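Local coordinates for protein membrane-anchored mycosin mycp1 (Mycobacterium thermoresistibile, PDB 4HVL) that is a subtilisin-like serine protease of the peptidase S8 family, a membrane-anchored mycosin that forms an essential component of the type VII (ESX-1) secretion system, at residues A30-Y35 / G292-N297; A106-G111 / A314-S319. All blocks are in the same frame, centred on the assembly; numbering follows the deposited sequence.

Contact 1: residues A30-Y35 / G292-N297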
loop_
_atom_site.group_PDB
_atom_site.type_symbol
_atom_site.label_atom_id
_atom_site.label_comp_id
_atom_site.label_asym_id
_atom_site.label_seq_id
_atom_site.Cartn_x
_atom_site.Cartn_y
_atom_site.Cartn_z
ATOM N N ALA A 30 9.109 13.475 -12.010
ATOM C CA ALA A 30 7.871 14.236 -11.837
ATOM C C ALA A 30 7.847 14.900 -10.474
ATOM O O ALA A 30 8.625 14.547 -9.579
ATOM C CB ALA A 30 6.672 13.311 -11.981
ATOM N N ALA A 31 6.958 15.884 -10.330
ATOM C CA ALA A 31 6.653 16.501 -9.035
ATOM C C ALA A 31 5.139 16.672 -8.947
ATOM O O ALA A 31 4.483 16.862 -9.964
ATOM C CB ALA A 31 7.335 17.832 -8.912
ATOM N N PRO A 32 4.578 16.560 -7.739
ATOM C CA PRO A 32 3.153 16.764 -7.593
ATOM C C PRO A 32 2.819 18.236 -7.689
ATOM O O PRO A 32 3.718 19.095 -7.581
ATOM C CB PRO A 32 2.887 16.268 -6.173
ATOM C CG PRO A 32 4.134 16.601 -5.457
ATOM C CD PRO A 32 5.227 16.296 -6.444
ATOM N N THR A 33 1.528 18.524 -7.817
ATOM C CA THR A 33 1.074 19.887 -7.982
ATOM C C THR A 33 -0.326 20.091 -7.352
ATOM O O THR A 33 -0.746 19.321 -6.486
ATOM C CB THR A 33 1.218 20.335 -9.475
ATOM O OG1 THR A 33 0.902 21.715 -9.596
ATOM C CG2 THR A 33 0.346 19.511 -10.462
ATOM N N VAL A 34 -1.020 21.129 -7.787
ATOM C CA VAL A 34 -2.299 21.520 -7.212
ATOM C C VAL A 34 -3.250 21.938 -8.314
ATOM O O VAL A 34 -2.818 22.370 -9.389
ATOM C CB VAL A 34 -2.124 22.697 -6.219
ATOM C CG1 VAL A 34 -1.200 22.292 -5.080
ATOM C CG2 VAL A 34 -1.559 23.930 -6.920
ATOM N N TYR A 35 -4.547 21.773 -8.064
ATOM C CA TYR A 35 -5.563 22.343 -8.936
ATOM C C TYR A 35 -5.599 23.851 -8.716
ATOM O O TYR A 35 -5.486 24.328 -7.569
ATOM C CB TYR A 35 -6.942 21.729 -8.669
ATOM C CG TYR A 35 -7.135 20.394 -9.341
ATOM C CD1 TYR A 35 -7.409 20.315 -10.703
ATOM C CD2 TYR A 35 -7.019 19.204 -8.622
ATOM C CE1 TYR A 35 -7.591 19.095 -11.327
ATOM C CE2 TYR A 35 -7.188 17.971 -9.250
ATOM C CZ TYR A 35 -7.469 17.930 -10.600
ATOM O OH TYR A 35 -7.618 16.726 -11.238
ATOM N N GLY A 292 8.358 19.282 -0.547
ATOM C CA GLY A 292 8.741 20.301 0.432
ATOM C C GLY A 292 7.836 20.265 1.660
ATOM O O GLY A 292 7.958 21.099 2.528
ATOM N N GLY A 293 6.936 19.294 1.735
ATOM C CA GLY A 293 5.930 19.273 2.796
ATOM C C GLY A 293 4.767 20.209 2.541
ATOM O O GLY A 293 3.995 20.512 3.465
ATOM N N GLU A 294 4.628 20.639 1.279
ATOM C CA GLU A 294 3.559 21.543 0.826
ATOM C C GLU A 294 2.316 20.751 0.430
ATOM O O GLU A 294 2.427 19.692 -0.181
ATOM C CB GLU A 294 4.059 22.389 -0.378
ATOM C CG GLU A 294 4.001 21.744 -1.773
ATOM C CD GLU A 294 5.048 20.663 -2.086
ATOM O OE1 GLU A 294 5.805 20.242 -1.196
ATOM O OE2 GLU A 294 5.135 20.225 -3.268
ATOM N N PRO A 295 1.120 21.267 0.745
ATOM C CA PRO A 295 -0.064 20.513 0.347
ATOM C C PRO A 295 -0.181 20.377 -1.186
ATOM O O PRO A 295 0.129 21.317 -1.925
ATOM C CB PRO A 295 -1.236 21.317 0.926
ATOM C CG PRO A 295 -0.677 22.554 1.518
ATOM C CD PRO A 295 0.808 22.538 1.431
ATOM N N VAL A 296 -0.570 19.183 -1.634
ATOM C CA VAL A 296 -0.807 18.915 -3.033
ATOM C C VAL A 296 -2.097 18.117 -3.225
ATOM O O VAL A 296 -2.509 17.360 -2.335
ATOM C CB VAL A 296 0.352 18.121 -3.676
ATOM C CG1 VAL A 296 1.583 19.000 -3.834
ATOM C CG2 VAL A 296 0.662 16.835 -2.889
ATOM N N ASN A 297 -2.694 18.244 -4.410
ATOM C CA ASN A 297 -3.915 17.509 -4.752
ATOM C C ASN A 297 -4.102 17.216 -6.247
ATOM O O ASN A 297 -5.204 16.885 -6.672
ATOM C CB ASN A 297 -5.142 18.248 -4.186
ATOM C CG ASN A 297 -5.413 19.559 -4.888
ATOM O OD1 ASN A 297 -4.649 19.984 -5.761
ATOM N ND2 ASN A 297 -6.510 20.216 -4.511
#

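Contact 2: residues A106-G111 / A314-S319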
loop_
_atom_site.group_PDB
_atom_site.type_symbol
_atom_site.label_atom_id
_atom_site.label_comp_id
_atom_site.label_asym_id
_atom_site.label_seq_id
_atom_site.Cartn_x
_atom_site.Cartn_y
_atom_site.Cartn_z
ATOM N N ALA A 106 3.652 8.438 2.037
ATOM C CA ALA A 106 4.250 8.647 3.354
ATOM C C ALA A 106 3.572 9.796 4.097
ATOM O O ALA A 106 3.353 9.693 5.324
ATOM C CB ALA A 106 5.759 8.881 3.243
ATOM N N SER A 107 3.200 10.855 3.363
ATOM C CA SER A 107 2.541 12.015 3.986
ATOM C C SER A 107 1.165 11.671 4.546
ATOM O O SER A 107 0.773 12.199 5.594
ATOM C CB SER A 107 2.440 13.211 3.039
ATOM O OG SER A 107 1.398 13.058 2.085
ATOM N N VAL A 108 0.446 10.789 3.863
ATOM C CA VAL A 108 -0.881 10.355 4.318
ATOM C C VAL A 108 -0.771 9.522 5.614
ATOM O O VAL A 108 -1.549 9.710 6.557
ATOM C CB VAL A 108 -1.650 9.601 3.188
ATOM C CG1 VAL A 108 -2.866 8.877 3.727
ATOM C CG2 VAL A 108 -2.087 10.563 2.097
ATOM N N ILE A 109 0.230 8.636 5.669
ATOM C CA ILE A 109 0.487 7.783 6.830
ATOM C C ILE A 109 0.914 8.646 8.048
ATOM O O ILE A 109 0.324 8.560 9.115
ATOM C CB ILE A 109 1.610 6.761 6.519
ATOM C CG1 ILE A 109 1.194 5.800 5.384
ATOM C CG2 ILE A 109 1.999 5.983 7.775
ATOM C CD1 ILE A 109 2.311 4.913 4.867
ATOM N N ALA A 110 1.926 9.493 7.859
ATOM C CA ALA A 110 2.620 10.122 8.984
ATOM C C ALA A 110 2.985 11.591 8.789
ATOM O O ALA A 110 3.808 12.123 9.524
ATOM C CB ALA A 110 3.854 9.306 9.323
ATOM N N GLY A 111 2.346 12.265 7.842
ATOM C CA GLY A 111 2.637 13.665 7.600
ATOM C C GLY A 111 2.342 14.525 8.816
ATOM O O GLY A 111 1.313 14.362 9.463
ATOM N N ALA A 314 -5.515 4.259 -0.040
ATOM C CA ALA A 314 -6.320 3.446 0.857
ATOM C C ALA A 314 -5.430 2.662 1.834
ATOM O O ALA A 314 -5.644 2.679 3.062
ATOM C CB ALA A 314 -7.205 2.500 0.067
ATOM N N ALA A 315 -4.410 2.002 1.295
ATOM C CA ALA A 315 -3.482 1.258 2.136
ATOM C C ALA A 315 -2.761 2.157 3.117
ATOM O O ALA A 315 -2.552 1.763 4.254
ATOM C CB ALA A 315 -2.484 0.471 1.299
ATOM N N ALA A 316 -2.404 3.364 2.673
ATOM C CA ALA A 316 -1.725 4.342 3.530
ATOM C C ALA A 316 -2.587 4.727 4.723
ATOM O O ALA A 316 -2.079 4.780 5.841
ATOM C CB ALA A 316 -1.283 5.582 2.742
ATOM N N TYR A 317 -3.881 4.992 4.518
ATOM C CA TYR A 317 -4.754 5.291 5.685
ATOM C C TYR A 317 -4.783 4.134 6.698
ATOM O O TYR A 317 -4.713 4.374 7.898
ATOM C CB TYR A 317 -6.194 5.663 5.291
ATOM C CG TYR A 317 -6.292 7.005 4.656
ATOM C CD1 TYR A 317 -6.213 8.150 5.408
ATOM C CD2 TYR A 317 -6.450 7.134 3.288
ATOM C CE1 TYR A 317 -6.272 9.385 4.817
ATOM C CE2 TYR A 317 -6.531 8.364 2.690
ATOM C CZ TYR A 317 -6.437 9.481 3.465
ATOM O OH TYR A 317 -6.496 10.697 2.859
ATOM N N VAL A 318 -4.860 2.894 6.209
ATOM C CA VAL A 318 -4.917 1.709 7.074
ATOM C C VAL A 318 -3.588 1.488 7.818
ATOM O O VAL A 318 -3.606 1.157 9.007
ATOM C CB VAL A 318 -5.327 0.437 6.275
ATOM C CG1 VAL A 318 -5.327 -0.811 7.139
ATOM C CG2 VAL A 318 -6.707 0.628 5.667
ATOM N N SER A 319 -2.455 1.648 7.139
ATOM C CA SER A 319 -1.146 1.607 7.800
ATOM C C SER A 319 -1.018 2.641 8.925
ATOM O O SER A 319 -0.544 2.335 10.002
ATOM C CB SER A 319 -0.016 1.797 6.801
ATOM O OG SER A 319 0.019 0.691 5.919
#

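Contact 1: residues A30-Y35 / G292-N297
N297 reaches its side-chain amide across to Y35, where OD1 takes the backbone N-H of Y35 at 2.9 Å from N297 OD1 to Y35 N, in the amide plane and on a lone pair. The bond is fairly straight, 157° at the hydrogen. Behind this is a first torsion of 69°, which sets CG of N297 between its own backbone N and carbonyl carbon and brings OD1 to Y35 N. The Y35 ring lies obliquely to that amide, the two planes 69° apart, and its CE2 comes within 3.4 Å of N297 O. The same asparagine is held a second time through its backbone: N297 N donates to T33 O at 3.0 Å. V296 sits beside that carbonyl, its CB 3.2 Å from T33 O.

Further along, the contact turns apolar. P32 presents its ring to the V296 side chain, with P32 CB 3.8 Å from V296 CG1 and CB also near CG2. V34 CG1 rests against the backbone instead, 3.6 Å from P295 O.

On the far side of the N297 amide, ND2 is hydrogen-bonded to OG of S38. With OD1 and ND2 both engaged, the rotation of the amide is fixed. The hydrogen bond from N297 N to T33 O and the one Y35 N gives to N297 OD1 thus fasten the loop that follows strand 23-25 across the start of strand 295-300, two hydrogen bonds near the protein surface, beside the P32-V296 packing.

Contact 2: residues A106-G111 / A314-S319
V108 points its CB at the helix across from it, and that atom already lies 4.1 Å from A316 CB. One bond further, CG1 makes the valine's closest approaches. A first torsion of 167° swings CG1 away from the valine's own backbone N, out toward the second helix, and places it over the centre of the Y317 ring. The methyl stands 3.6 Å from the ring centroid and 10° off the normal, a CH-pi contact made squarely onto one face. From the same position V108 CG1 also meets A316 CB at 3.8 Å.

Y317 starts out in a different direction, its CB leaving the far side of its helix, and only the ring comes back to receive the valine. The neighbouring I109 fills in next to V108: its CG1 packs 3.6 Å from A316 CB and also lies close to A316 O, while CD1 approaches S319 CB more loosely at 4.3 Å. The S319 hydroxyl looks elsewhere, hydrogen-bonded to OD1 of N178.

A316 is small enough for the two backbones to come near, and the segment axes pass 8.0 Å apart at a crossing angle of -28°. This is close, nearly parallel packing of buried faces of helices 102-110 and 311-328. In the subtilisin fold these are the helices that begin near the histidine and the serine of the catalytic triad, here H101 and S312 as predicted.

How the contacts relate
Helix 102-110 joins the two contacts: its residues V108 and I109 make contact 2, and its L104 touches P32 and V296 of contact 1. The contacts do not touch; their centres are 16 Å apart and their nearest atoms about 6 Å. Contact 2 is buried, contact 1 lies near the surface. Between side chains, P32 is about 8 Å from H101 of the predicted charge relay system, and A316 about 7 Å from its D70; S312, about 6 Å from A316, is also close to it in sequence. H101 and S312 bind a zinc ion in this entry. A bound zinc ion lies about 12 Å from the side chain of P32, and one about 9 Å from that of A316.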